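Local coordinates for cyclopropane mycolic acid synthase 1 (Mycobacterium tuberculosis, PDB 1KP9), which converts a distal double bond of alpha mycolic acids into a cyclopropane ring, using a methylene group drawn from S-adenosyl-L-methionine, at residues A[58-63]-A[130-135]; A[143-148]-A[202-207]; A[163-168]-A[280-285]. One frame throughout, in Å; residues are numbered along the deposited sequence.

Contact 1. Residues A[58-63]-A[130-135]; sequences GKLGLQ and VDRIVS
Arg132 reaches across to the backbone of Leu60, and its NE donates to Leu60 O at 2.6 Å. The bond is bent at the hydrogen, with an N-H...O angle of 141°, but the donor meets the carbonyl nearly end-on and the oxygen lies close to the guanidinium plane, at its edge. Gly61 O is a looser neighbour, 3.8 Å from Arg132 NH2. Two leucines pack on the aliphatic part of Arg132, each running past it antiparallel to it: Leu60 CD1 lies 3.8 Å from Arg132 CB, and Leu62 CD2 sits 3.8 Å from Arg132 CG. A bend at chi2 (-74°) turns the stem so that NE comes to Leu60 O. Leu60 extends its contacts along the strand, with CD2 3.6 Å from Ile133 O and CD1 4.1 Å from Val134 CB.

In the Rossmann-like fold of S-adenosylmethionine-dependent methyltransferases, residues 58-63 form the loop that carries the chain from helix 45-57 into strand 67-71, and strand 132-136 is the next strand over in the sheet. The contact therefore packs the entry to the first strand against the fourth. Farther out, Leu68 of strand 67-71 touches Leu60, Arg132 and Val134 alike; it belongs to the S-adenosylmethionine site inferred by similarity. Val163 of strand 163-171, the neighbour on the other flank, touches both Leu60 and Arg132. Arg132 NH2 also has a weak, long ion pair with Asp161, while Asp131 OD2 accepts from Thr67 N and so ties the start of segment 130-135 to the start of strand 67-71.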
ATOM      1  N   GLY A  58      -2.501  -6.395 -12.596  1.00 33.13           N
ATOM      2  CA  GLY A  58      -3.310  -7.307 -13.387  1.00 35.06           C
ATOM      3  C   GLY A  58      -4.798  -7.008 -13.329  1.00 36.26           C
ATOM      4  O   GLY A  58      -5.592  -7.673 -13.990  1.00 35.54           O
ATOM      5  N   LYS A  59      -5.179  -5.996 -12.551  1.00 37.18           N
ATOM      6  CA  LYS A  59      -6.583  -5.628 -12.406  1.00 36.48           C
ATOM      7  C   LYS A  59      -6.972  -4.349 -13.148  1.00 36.76           C
ATOM      8  O   LYS A  59      -8.156  -4.002 -13.218  1.00 37.86           O
ATOM      9  CB  LYS A  59      -6.924  -5.455 -10.919  1.00 35.46           C
ATOM     10  CG  LYS A  59      -6.867  -6.726 -10.087  1.00 34.47           C
ATOM     11  CD  LYS A  59      -7.163  -6.415  -8.619  1.00 34.92           C
ATOM     12  CE  LYS A  59      -7.138  -7.657  -7.737  1.00 32.33           C
ATOM     13  NZ  LYS A  59      -7.301  -7.292  -6.304  1.00 30.75           N
ATOM     14  N   LEU A  60      -5.991  -3.652 -13.708  1.00 35.32           N
ATOM     15  CA  LEU A  60      -6.262  -2.397 -14.398  1.00 34.51           C
ATOM     16  C   LEU A  60      -6.574  -2.506 -15.879  1.00 36.78           C
ATOM     17  O   LEU A  60      -6.918  -1.504 -16.510  1.00 36.53           O
ATOM     18  CB  LEU A  60      -5.085  -1.434 -14.215  1.00 31.70           C
ATOM     19  CG  LEU A  60      -4.774  -0.875 -12.823  1.00 30.95           C
ATOM     20  CD1 LEU A  60      -3.611   0.114 -12.914  1.00 28.94           C
ATOM     21  CD2 LEU A  60      -5.999  -0.185 -12.268  1.00 29.49           C
ATOM     22  N   GLY A  61      -6.464  -3.702 -16.443  1.00 38.48           N
ATOM     23  CA  GLY A  61      -6.722  -3.837 -17.866  1.00 42.10           C
ATOM     24  C   GLY A  61      -5.835  -2.877 -18.656  1.00 44.22           C
ATOM     25  O   GLY A  61      -6.307  -2.140 -19.528  1.00 44.76           O
ATOM     26  N   LEU A  62      -4.541  -2.884 -18.340  1.00 45.07           N
ATOM     27  CA  LEU A  62      -3.571  -2.018 -19.005  1.00 44.77           C
ATOM     28  C   LEU A  62      -3.286  -2.461 -20.432  1.00 45.16           C
ATOM     29  O   LEU A  62      -3.058  -3.643 -20.692  1.00 45.21           O
ATOM     30  CB  LEU A  62      -2.259  -1.997 -18.219  1.00 41.80           C
ATOM     31  CG  LEU A  62      -2.232  -1.243 -16.890  1.00 39.42           C
ATOM     32  CD1 LEU A  62      -1.126  -1.808 -16.020  1.00 38.83           C
ATOM     33  CD2 LEU A  62      -2.042   0.245 -17.135  1.00 36.01           C
ATOM     34  N   GLN A  63      -3.296  -1.496 -21.347  1.00 46.06           N
ATOM     35  CA  GLN A  63      -3.031  -1.748 -22.756  1.00 47.40           C
ATOM     36  C   GLN A  63      -1.774  -0.996 -23.189  1.00 47.08           C
ATOM     37  O   GLN A  63      -1.562   0.152 -22.790  1.00 48.32           O
ATOM     38  CB  GLN A  63      -4.222  -1.295 -23.611  1.00 48.39           C
ATOM     39  CG  GLN A  63      -5.452  -2.189 -23.519  1.00 51.44           C
ATOM     40  CD  GLN A  63      -5.176  -3.608 -23.982  1.00 54.14           C
ATOM     41  OE1 GLN A  63      -4.679  -3.827 -25.088  1.00 55.96           O
ATOM     42  NE2 GLN A  63      -5.500  -4.584 -23.137  1.00 56.24           N
ATOM     43  N   VAL A 130      -4.585  10.762 -17.428  1.00 46.57           N
ATOM     44  CA  VAL A 130      -4.000   9.453 -17.235  1.00 45.39           C
ATOM     45  C   VAL A 130      -5.029   8.380 -17.555  1.00 44.04           C
ATOM     46  O   VAL A 130      -6.227   8.605 -17.420  1.00 44.45           O
ATOM     47  CB  VAL A 130      -3.469   9.313 -15.803  1.00 46.26           C
ATOM     48  CG1 VAL A 130      -2.073   9.918 -15.715  1.00 44.34           C
ATOM     49  CG2 VAL A 130      -4.398  10.037 -14.839  1.00 47.43           C
ATOM     50  N   ASP A 131      -4.558   7.215 -17.986  1.00 43.07           N
ATOM     51  CA  ASP A 131      -5.443   6.122 -18.370  1.00 42.57           C
ATOM     52  C   ASP A 131      -5.800   5.147 -17.259  1.00 42.91           C
ATOM     53  O   ASP A 131      -6.881   4.550 -17.273  1.00 44.25           O
ATOM     54  CB  ASP A 131      -4.825   5.352 -19.541  1.00 44.79           C
ATOM     55  CG  ASP A 131      -4.594   6.229 -20.761  1.00 44.37           C
ATOM     56  OD1 ASP A 131      -5.590   6.675 -21.373  1.00 43.09           O
ATOM     57  OD2 ASP A 131      -3.415   6.476 -21.101  1.00 44.91           O
ATOM     58  N   ARG A 132      -4.897   4.974 -16.301  1.00 40.69           N
ATOM     59  CA  ARG A 132      -5.135   4.054 -15.197  1.00 38.64           C
ATOM     60  C   ARG A 132      -4.384   4.549 -13.975  1.00 38.57           C
ATOM     61  O   ARG A 132      -3.303   5.130 -14.096  1.00 39.23           O
ATOM     62  CB  ARG A 132      -4.650   2.648 -15.564  1.00 37.84           C
ATOM     63  CG  ARG A 132      -5.411   1.985 -16.708  1.00 37.73           C
ATOM     64  CD  ARG A 132      -6.789   1.530 -16.256  1.00 38.28           C
ATOM     65  NE  ARG A 132      -7.536   0.842 -17.311  1.00 38.15           N
ATOM     66  CZ  ARG A 132      -8.098   1.447 -18.355  1.00 38.92           C
ATOM     67  NH1 ARG A 132      -8.006   2.765 -18.501  1.00 37.51           N
ATOM     68  NH2 ARG A 132      -8.763   0.732 -19.253  1.00 35.58           N
ATOM     69  N   ILE A 133      -4.958   4.332 -12.797  1.00 35.65           N
ATOM     70  CA  ILE A 133      -4.310   4.761 -11.575  1.00 34.39           C
ATOM     71  C   ILE A 133      -4.164   3.623 -10.585  1.00 34.81           C
ATOM     72  O   ILE A 133      -5.080   2.808 -10.400  1.00 34.24           O
ATOM     73  CB  ILE A 133      -5.075   5.908 -10.881  1.00 34.60           C
ATOM     74  CG1 ILE A 133      -5.052   7.159 -11.762  1.00 34.73           C
ATOM     75  CG2 ILE A 133      -4.428   6.211  -9.526  1.00 34.07           C
ATOM     76  CD1 ILE A 133      -5.787   8.346 -11.174  1.00 31.65           C
ATOM     77  N   VAL A 134      -2.997   3.571  -9.956  1.00 32.12           N
ATOM     78  CA  VAL A 134      -2.719   2.545  -8.968  1.00 30.94           C
ATOM     79  C   VAL A 134      -2.150   3.228  -7.729  1.00 29.81           C
ATOM     80  O   VAL A 134      -1.341   4.156  -7.832  1.00 28.26           O
ATOM     81  CB  VAL A 134      -1.711   1.518  -9.507  1.00 29.14           C
ATOM     82  CG1 VAL A 134      -0.378   2.191  -9.778  1.00 29.19           C
ATOM     83  CG2 VAL A 134      -1.561   0.386  -8.525  1.00 29.31           C
ATOM     84  N   SER A 135      -2.603   2.791  -6.560  1.00 28.23           N
ATOM     85  CA  SER A 135      -2.124   3.368  -5.319  1.00 29.44           C
ATOM     86  C   SER A 135      -1.943   2.303  -4.263  1.00 28.55           C
ATOM     87  O   SER A 135      -2.914   1.809  -3.703  1.00 29.86           O
ATOM     88  CB  SER A 135      -3.099   4.430  -4.807  1.00 31.28           C
ATOM     89  OG  SER A 135      -2.478   5.255  -3.831  1.00 33.59           O
TER
HETATM   90  O   HOH W   1     -10.035  -0.849 -17.956  1.00 42.51           O

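Contact 2. Residues A[143-148]-A[202-207]; sequences GHERYD and GGRLPS
His144 and Pro206 form a CH-pi contact between two loops of the methyltransferase domain: the turn leading into helix 147-155 and the link between helices 186-198 and 208-215. Pro206 CD lies over one face of the imidazole, 3.5 Å from its centroid and 24° off the ring normal, displaced toward the rim, where it approaches His144 CG to 3.2 Å. This is the tight part of the contact. Around the ring, Arg204 O stands at the edge, 3.4 Å from His144 CD2. His144 ND1 and Tyr147 OH are hydrogen-bonded at 2.7 Å, which, with Pro206 against the face, helps set the ring's rotation; either atom could be the donor. Tyr147 CZ also packs on Pro206 CG at 4.2 Å, and Val211 of helix 208-215 touches both residues.

The solvent side is looser. Glu145 and Arg204 are exposed, and their side chains cross at about a right angle with carboxylate and guanidinium planes 56° apart. Their salt bridge is long, Glu145 OE2 to Arg204 NE at 3.7 Å. On the tight side, by contrast, His144 NE2 is buried by the contact without a polar partner in the model, its nearest atom across the contact being Pro206 CD at 3.8 Å.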
ATOM      1  N   GLY A 143      -3.408   8.020   7.079  1.00 69.23           N
ATOM      2  CA  GLY A 143      -3.960   9.363   7.036  1.00 72.82           C
ATOM      3  C   GLY A 143      -4.983   9.387   5.927  1.00 75.41           C
ATOM      4  O   GLY A 143      -4.850  10.116   4.941  1.00 75.32           O
ATOM      5  N   HIS A 144      -6.011   8.564   6.107  1.00 77.33           N
ATOM      6  CA  HIS A 144      -7.091   8.415   5.139  1.00 79.26           C
ATOM      7  C   HIS A 144      -8.277   9.312   5.495  1.00 80.06           C
ATOM      8  O   HIS A 144      -9.354   8.820   5.837  1.00 80.20           O
ATOM      9  CB  HIS A 144      -7.533   6.951   5.122  1.00 80.13           C
ATOM     10  CG  HIS A 144      -6.393   5.975   5.091  1.00 80.77           C
ATOM     11  ND1 HIS A 144      -5.937   5.395   3.925  1.00 80.98           N
ATOM     12  CD2 HIS A 144      -5.615   5.482   6.085  1.00 80.76           C
ATOM     13  CE1 HIS A 144      -4.930   4.586   4.203  1.00 80.93           C
ATOM     14  NE2 HIS A 144      -4.714   4.620   5.506  1.00 81.09           N
ATOM     15  N   GLU A 145      -8.079  10.626   5.394  1.00 80.76           N
ATOM     16  CA  GLU A 145      -9.123  11.596   5.727  1.00 81.03           C
ATOM     17  C   GLU A 145      -9.427  12.569   4.589  1.00 80.36           C
ATOM     18  O   GLU A 145     -10.115  13.576   4.783  1.00 80.75           O
ATOM     19  CB  GLU A 145      -8.712  12.368   6.983  1.00 82.28           C
ATOM     20  CG  GLU A 145      -8.803  11.533   8.255  1.00 83.91           C
ATOM     21  CD  GLU A 145      -8.045  12.135   9.425  1.00 85.74           C
ATOM     22  OE1 GLU A 145      -6.793  12.082   9.415  1.00 86.32           O
ATOM     23  OE2 GLU A 145      -8.701  12.657  10.353  1.00 85.99           O
ATOM     24  N   ARG A 146      -8.904  12.259   3.408  1.00 78.63           N
ATOM     25  CA  ARG A 146      -9.121  13.081   2.227  1.00 76.31           C
ATOM     26  C   ARG A 146      -9.426  12.173   1.041  1.00 74.37           C
ATOM     27  O   ARG A 146      -9.105  12.487  -0.106  1.00 73.11           O
ATOM     28  CB  ARG A 146      -7.893  13.950   1.948  1.00 77.73           C
ATOM     29  CG  ARG A 146      -7.708  15.089   2.951  1.00 79.07           C
ATOM     30  CD  ARG A 146      -6.557  16.004   2.557  1.00 80.45           C
ATOM     31  NE  ARG A 146      -6.763  16.616   1.247  1.00 81.78           N
ATOM     32  CZ  ARG A 146      -5.871  17.394   0.639  1.00 82.39           C
ATOM     33  NH1 ARG A 146      -4.707  17.658   1.221  1.00 83.16           N
ATOM     34  NH2 ARG A 146      -6.140  17.908  -0.554  1.00 82.43           N
ATOM     35  N   TYR A 147     -10.056  11.041   1.336  1.00 72.46           N
ATOM     36  CA  TYR A 147     -10.422  10.071   0.314  1.00 71.00           C
ATOM     37  C   TYR A 147     -11.458  10.632  -0.653  1.00 69.15           C
ATOM     38  O   TYR A 147     -11.456  10.306  -1.838  1.00 69.37           O
ATOM     39  CB  TYR A 147     -10.971   8.799   0.967  1.00 72.13           C
ATOM     40  CG  TYR A 147      -9.951   7.692   1.140  1.00 73.24           C
ATOM     41  CD1 TYR A 147      -8.709   7.942   1.724  1.00 73.94           C
ATOM     42  CD2 TYR A 147     -10.235   6.387   0.733  1.00 73.64           C
ATOM     43  CE1 TYR A 147      -7.775   6.920   1.898  1.00 74.31           C
ATOM     44  CE2 TYR A 147      -9.307   5.355   0.906  1.00 74.06           C
ATOM     45  CZ  TYR A 147      -8.078   5.630   1.491  1.00 74.53           C
ATOM     46  OH  TYR A 147      -7.154   4.623   1.689  1.00 74.07           O
ATOM     47  N   ASP A 148     -12.344  11.477  -0.146  1.00 67.32           N
ATOM     48  CA  ASP A 148     -13.381  12.053  -0.985  1.00 65.50           C
ATOM     49  C   ASP A 148     -12.774  12.896  -2.104  1.00 63.03           C
ATOM     50  O   ASP A 148     -13.091  12.709  -3.277  1.00 62.17           O
ATOM     51  CB  ASP A 148     -14.334  12.894  -0.134  1.00 66.87           C
ATOM     52  CG  ASP A 148     -15.786  12.494  -0.326  1.00 68.24           C
ATOM     53  OD1 ASP A 148     -16.143  11.354   0.049  1.00 68.46           O
ATOM     54  OD2 ASP A 148     -16.565  13.315  -0.859  1.00 68.81           O
ATOM     55  N   GLY A 202      -1.754   2.216  14.999  1.00 36.59           N
ATOM     56  CA  GLY A 202      -1.501   3.521  15.582  1.00 36.74           C
ATOM     57  C   GLY A 202      -1.861   4.679  14.667  1.00 36.34           C
ATOM     58  O   GLY A 202      -1.173   5.699  14.637  1.00 36.36           O
ATOM     59  N   GLY A 203      -2.950   4.522  13.923  1.00 34.83           N
ATOM     60  CA  GLY A 203      -3.398   5.563  13.019  1.00 33.86           C
ATOM     61  C   GLY A 203      -4.856   5.353  12.640  1.00 34.82           C
ATOM     62  O   GLY A 203      -5.405   4.271  12.868  1.00 32.55           O
ATOM     63  N   ARG A 204      -5.484   6.379  12.068  1.00 35.60           N
ATOM     64  CA  ARG A 204      -6.881   6.298  11.659  1.00 37.52           C
ATOM     65  C   ARG A 204      -7.005   5.563  10.331  1.00 38.43           C
ATOM     66  O   ARG A 204      -6.424   5.971   9.329  1.00 38.39           O
ATOM     67  CB  ARG A 204      -7.487   7.699  11.543  1.00 40.33           C
ATOM     68  CG  ARG A 204      -7.639   8.423  12.873  1.00 43.38           C
ATOM     69  CD  ARG A 204      -8.380   9.742  12.698  1.00 46.42           C
ATOM     70  NE  ARG A 204      -9.733   9.551  12.175  1.00 48.77           N
ATOM     71  CZ  ARG A 204     -10.709   8.918  12.823  1.00 49.84           C
ATOM     72  NH1 ARG A 204     -10.496   8.407  14.032  1.00 49.45           N
ATOM     73  NH2 ARG A 204     -11.900   8.791  12.255  1.00 50.16           N
ATOM     74  N   LEU A 205      -7.776   4.477  10.333  1.00 39.86           N
ATOM     75  CA  LEU A 205      -7.965   3.647   9.146  1.00 38.49           C
ATOM     76  C   LEU A 205      -9.344   3.767   8.528  1.00 39.79           C
ATOM     77  O   LEU A 205     -10.341   3.922   9.231  1.00 42.08           O
ATOM     78  CB  LEU A 205      -7.732   2.180   9.494  1.00 34.91           C
ATOM     79  CG  LEU A 205      -6.357   1.787  10.028  1.00 35.41           C
ATOM     80  CD1 LEU A 205      -6.370   0.310  10.373  1.00 34.40           C
ATOM     81  CD2 LEU A 205      -5.287   2.083   8.990  1.00 33.96           C
ATOM     82  N   PRO A 206      -9.421   3.694   7.193  1.00 39.33           N
ATOM     83  CA  PRO A 206     -10.718   3.789   6.529  1.00 39.11           C
ATOM     84  C   PRO A 206     -11.378   2.415   6.614  1.00 39.42           C
ATOM     85  O   PRO A 206     -10.687   1.398   6.702  1.00 38.62           O
ATOM     86  CB  PRO A 206     -10.339   4.164   5.105  1.00 37.98           C
ATOM     87  CG  PRO A 206      -9.078   3.391   4.902  1.00 38.63           C
ATOM     88  CD  PRO A 206      -8.329   3.629   6.206  1.00 38.98           C
ATOM     89  N   SER A 207     -12.706   2.392   6.615  1.00 38.44           N
ATOM     90  CA  SER A 207     -13.451   1.140   6.671  1.00 37.46           C
ATOM     91  C   SER A 207     -13.844   0.800   5.245  1.00 36.20           C
ATOM     92  O   SER A 207     -13.891   1.685   4.393  1.00 35.14           O
ATOM     93  CB  SER A 207     -14.715   1.315   7.513  1.00 39.35           C
ATOM     94  OG  SER A 207     -15.585   2.262   6.915  1.00 39.42           O
TER

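Contact 3. Residues A[163-168]-A[280-285]; sequences VMLLHT and VNQFTC. With ACY (acetic acid), chain C.
Leu166 and Phe283 face each other at the apolar centre of this strand pair, with CB atoms 4.5 Å apart. Leu166 CD1 also reaches Cys285 SG at 4.2 Å, and Thr168 CG2 comes in at the edge of the Phe283 ring, 3.6 Å from CE1. Phe150 and Phe151 of helix 147-155 pack against Leu166 on this side of the sheet. On the other side Leu165 takes CG anti to N (chi1 -176°) and lays CD1 against Thr284 OG1 at 3.6 Å, while touching Ala56 of helix 45-57.

The backbones run antiparallel, joined by three hydrogen-bonded pairs: Met164 with Cys285, Leu166 with Phe283 and Thr168 with Asn281. Within the Leu166-Phe283 pair the two bonds differ in length, Leu166 N to Phe283 O at 3.3 Å and Phe283 N to Leu166 O at 2.7 Å.

Toward the polar edge, Gln282 NE2 donates to His167 ND1 at 2.8 Å with an N-H...N angle of 169°. The amide stands almost perpendicular to the imidazole (82°), yet each bonding atom lies in the other group's plane, so the N-H points almost straight at ND1. Lys59 NZ holds the amide's OE1. With ND1 accepting, His167 NE2 donates at 3.0 Å to OXT of a bound acetic acid, probably from the crystallisation liquor, which is also hydrogen-bonded to Tyr232 OH and Cys35 N. The His167 side chain lies near that of Ser34, which probably binds S-adenosylmethionine. Strand 278-286 lies between 163-171 and 221-227, antiparallel to both, in strand order 3-2-1-4-5-7-6: the reversed seventh strand of the class I S-adenosylmethionine-dependent methyltransferase fold.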
ATOM      1  N   VAL A 163      -9.821   3.111 -14.852  1.00 46.97           N
ATOM      2  CA  VAL A 163      -9.855   2.196 -13.723  1.00 44.39           C
ATOM      3  C   VAL A 163      -8.745   2.552 -12.750  1.00 43.24           C
ATOM      4  O   VAL A 163      -7.664   2.980 -13.150  1.00 41.61           O
ATOM      5  CB  VAL A 163      -9.652   0.731 -14.178  1.00 45.17           C
ATOM      6  CG1 VAL A 163      -9.641  -0.202 -12.971  1.00 42.78           C
ATOM      7  CG2 VAL A 163     -10.749   0.334 -15.159  1.00 43.91           C
ATOM      8  N   MET A 164      -9.021   2.377 -11.466  1.00 42.32           N
ATOM      9  CA  MET A 164      -8.038   2.668 -10.435  1.00 40.71           C
ATOM     10  C   MET A 164      -8.061   1.584  -9.382  1.00 38.36           C
ATOM     11  O   MET A 164      -9.114   1.071  -9.017  1.00 37.48           O
ATOM     12  CB  MET A 164      -8.313   4.018  -9.769  1.00 42.06           C
ATOM     13  CG  MET A 164      -7.373   4.316  -8.600  1.00 44.45           C
ATOM     14  SD  MET A 164      -7.586   5.963  -7.882  1.00 47.39           S
ATOM     15  CE  MET A 164      -9.151   5.719  -6.956  1.00 47.75           C
ATOM     16  N   LEU A 165      -6.882   1.219  -8.908  1.00 36.99           N
ATOM     17  CA  LEU A 165      -6.791   0.213  -7.879  1.00 34.69           C
ATOM     18  C   LEU A 165      -6.168   0.848  -6.646  1.00 34.24           C
ATOM     19  O   LEU A 165      -5.124   1.502  -6.742  1.00 33.06           O
ATOM     20  CB  LEU A 165      -5.931  -0.951  -8.338  1.00 33.45           C
ATOM     21  CG  LEU A 165      -5.947  -2.043  -7.272  1.00 33.61           C
ATOM     22  CD1 LEU A 165      -7.151  -2.957  -7.457  1.00 30.49           C
ATOM     23  CD2 LEU A 165      -4.687  -2.813  -7.369  1.00 35.10           C
ATOM     24  N   LEU A 166      -6.817   0.655  -5.499  1.00 33.85           N
ATOM     25  CA  LEU A 166      -6.340   1.200  -4.233  1.00 33.42           C
ATOM     26  C   LEU A 166      -6.073   0.073  -3.259  1.00 32.68           C
ATOM     27  O   LEU A 166      -6.984  -0.644  -2.854  1.00 33.97           O
ATOM     28  CB  LEU A 166      -7.372   2.151  -3.629  1.00 35.47           C
ATOM     29  CG  LEU A 166      -7.921   3.226  -4.574  1.00 38.02           C
ATOM     30  CD1 LEU A 166      -8.874   4.128  -3.809  1.00 39.12           C
ATOM     31  CD2 LEU A 166      -6.781   4.038  -5.165  1.00 39.22           C
ATOM     32  N   HIS A 167      -4.805  -0.077  -2.901  1.00 32.41           N
ATOM     33  CA  HIS A 167      -4.353  -1.094  -1.966  1.00 31.04           C
ATOM     34  C   HIS A 167      -4.123  -0.346  -0.661  1.00 32.40           C
ATOM     35  O   HIS A 167      -3.181   0.448  -0.545  1.00 33.49           O
ATOM     36  CB  HIS A 167      -3.050  -1.708  -2.472  1.00 27.62           C
ATOM     37  CG  HIS A 167      -2.432  -2.684  -1.527  1.00 27.94           C
ATOM     38  ND1 HIS A 167      -2.304  -4.025  -1.817  1.00 27.79           N
ATOM     39  CD2 HIS A 167      -1.878  -2.510  -0.305  1.00 27.77           C
ATOM     40  CE1 HIS A 167      -1.693  -4.635  -0.819  1.00 27.05           C
ATOM     41  NE2 HIS A 167      -1.424  -3.738   0.113  1.00 31.35           N
ATOM     42  N   THR A 168      -4.984  -0.591   0.323  1.00 32.60           N
ATOM     43  CA  THR A 168      -4.875   0.117   1.587  1.00 31.51           C
ATOM     44  C   THR A 168      -5.258  -0.738   2.766  1.00 31.01           C
ATOM     45  O   THR A 168      -5.933  -1.751   2.620  1.00 34.12           O
ATOM     46  CB  THR A 168      -5.788   1.370   1.598  1.00 32.43           C
ATOM     47  OG1 THR A 168      -5.595   2.100   2.816  1.00 31.45           O
ATOM     48  CG2 THR A 168      -7.252   0.962   1.485  1.00 28.46           C
ATOM     49  N   VAL A 280      -6.517  -5.408   5.147  1.00 29.89           N
ATOM     50  CA  VAL A 280      -5.819  -4.771   4.045  1.00 28.86           C
ATOM     51  C   VAL A 280      -6.530  -5.203   2.772  1.00 28.15           C
ATOM     52  O   VAL A 280      -6.584  -6.392   2.445  1.00 29.11           O
ATOM     53  CB  VAL A 280      -4.327  -5.168   4.002  1.00 27.44           C
ATOM     54  CG1 VAL A 280      -4.188  -6.675   4.053  1.00 28.88           C
ATOM     55  CG2 VAL A 280      -3.683  -4.605   2.753  1.00 23.29           C
ATOM     56  N   ASN A 281      -7.090  -4.234   2.060  1.00 27.92           N
ATOM     57  CA  ASN A 281      -7.817  -4.547   0.846  1.00 29.40           C
ATOM     58  C   ASN A 281      -7.383  -3.798  -0.397  1.00 30.00           C
ATOM     59  O   ASN A 281      -6.883  -2.672  -0.332  1.00 27.15           O
ATOM     60  CB  ASN A 281      -9.315  -4.306   1.074  1.00 28.67           C
ATOM     61  CG  ASN A 281      -9.903  -5.258   2.100  1.00 30.98           C
ATOM     62  OD1 ASN A 281     -10.289  -6.380   1.773  1.00 29.45           O
ATOM     63  ND2 ASN A 281      -9.948  -4.823   3.357  1.00 30.17           N
ATOM     64  N   GLN A 282      -7.578  -4.456  -1.535  1.00 31.85           N
ATOM     65  CA  GLN A 282      -7.290  -3.859  -2.823  1.00 33.27           C
ATOM     66  C   GLN A 282      -8.683  -3.578  -3.358  1.00 33.79           C
ATOM     67  O   GLN A 282      -9.501  -4.490  -3.462  1.00 34.24           O
ATOM     68  CB  GLN A 282      -6.566  -4.843  -3.736  1.00 33.87           C
ATOM     69  CG  GLN A 282      -5.249  -5.351  -3.183  1.00 35.27           C
ATOM     70  CD  GLN A 282      -4.280  -5.747  -4.288  1.00 38.19           C
ATOM     71  OE1 GLN A 282      -4.652  -6.446  -5.231  1.00 40.61           O
ATOM     72  NE2 GLN A 282      -3.032  -5.298  -4.176  1.00 34.45           N
ATOM     73  N   PHE A 283      -8.961  -2.317  -3.670  1.00 35.46           N
ATOM     74  CA  PHE A 283     -10.276  -1.930  -4.171  1.00 37.06           C
ATOM     75  C   PHE A 283     -10.268  -1.586  -5.650  1.00 37.46           C
ATOM     76  O   PHE A 283      -9.831  -0.500  -6.028  1.00 38.60           O
ATOM     77  CB  PHE A 283     -10.817  -0.712  -3.405  1.00 36.96           C
ATOM     78  CG  PHE A 283     -10.980  -0.932  -1.923  1.00 38.59           C
ATOM     79  CD1 PHE A 283     -10.186  -0.239  -1.014  1.00 39.13           C
ATOM     80  CD2 PHE A 283     -11.939  -1.810  -1.430  1.00 38.20           C
ATOM     81  CE1 PHE A 283     -10.348  -0.416   0.357  1.00 38.45           C
ATOM     82  CE2 PHE A 283     -12.107  -1.992  -0.061  1.00 36.26           C
ATOM     83  CZ  PHE A 283     -11.312  -1.295   0.832  1.00 37.99           C
ATOM     84  N   THR A 284     -10.745  -2.494  -6.495  1.00 38.73           N
ATOM     85  CA  THR A 284     -10.798  -2.186  -7.926  1.00 39.62           C
ATOM     86  C   THR A 284     -11.931  -1.189  -8.102  1.00 39.26           C
ATOM     87  O   THR A 284     -13.095  -1.534  -7.948  1.00 38.86           O
ATOM     88  CB  THR A 284     -11.116  -3.408  -8.797  1.00 37.34           C
ATOM     89  OG1 THR A 284     -10.190  -4.463  -8.526  1.00 37.67           O
ATOM     90  CG2 THR A 284     -11.019  -3.026 -10.255  1.00 38.27           C
ATOM     91  N   CYS A 285     -11.579   0.049  -8.414  1.00 41.93           N
ATOM     92  CA  CYS A 285     -12.562   1.107  -8.592  1.00 41.07           C
ATOM     93  C   CYS A 285     -12.779   1.380 -10.069  1.00 43.05           C
ATOM     94  O   CYS A 285     -12.105   2.222 -10.653  1.00 42.23           O
ATOM     95  CB  CYS A 285     -12.073   2.372  -7.890  1.00 41.69           C
ATOM     96  SG  CYS A 285     -11.668   2.110  -6.133  1.00 37.40           S
TER
HETATM   97  C   ACY C 288      -0.234  -1.672   3.140  1.00 21.50           C
HETATM   98  O   ACY C 288       0.487  -1.277   4.217  1.00 23.58           O
HETATM   99  OXT ACY C 288      -0.318  -2.992   2.825  1.00 20.25           O
HETATM  100  CH3 ACY C 288      -0.940  -0.650   2.294  1.00 21.07           C

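Overall arrangement
Contacts 1 and 3 are both buried and share one sheet: strand 132-136 adjoins strand 163-171 through probable hydrogen bonds, Ile133 O to Leu165 N and Ser135 O to His167 N, each 2.8 Å. Contact 3 is the more central and, at 628 Å², buries far more surface than contact 1 (238 Å²), as two strand segments are paired along their length, whereas contact 1 rests a loop on one strand by a side-chain-to-backbone bond and leucine packing. Contact 2, 256 Å² and partly exposed, joins a loop and helix start to another loop through a CH-pi contact and a long salt bridge. It meets contact 3 at Thr168, whose OG1 lies 3.2 Å from Tyr147 OH.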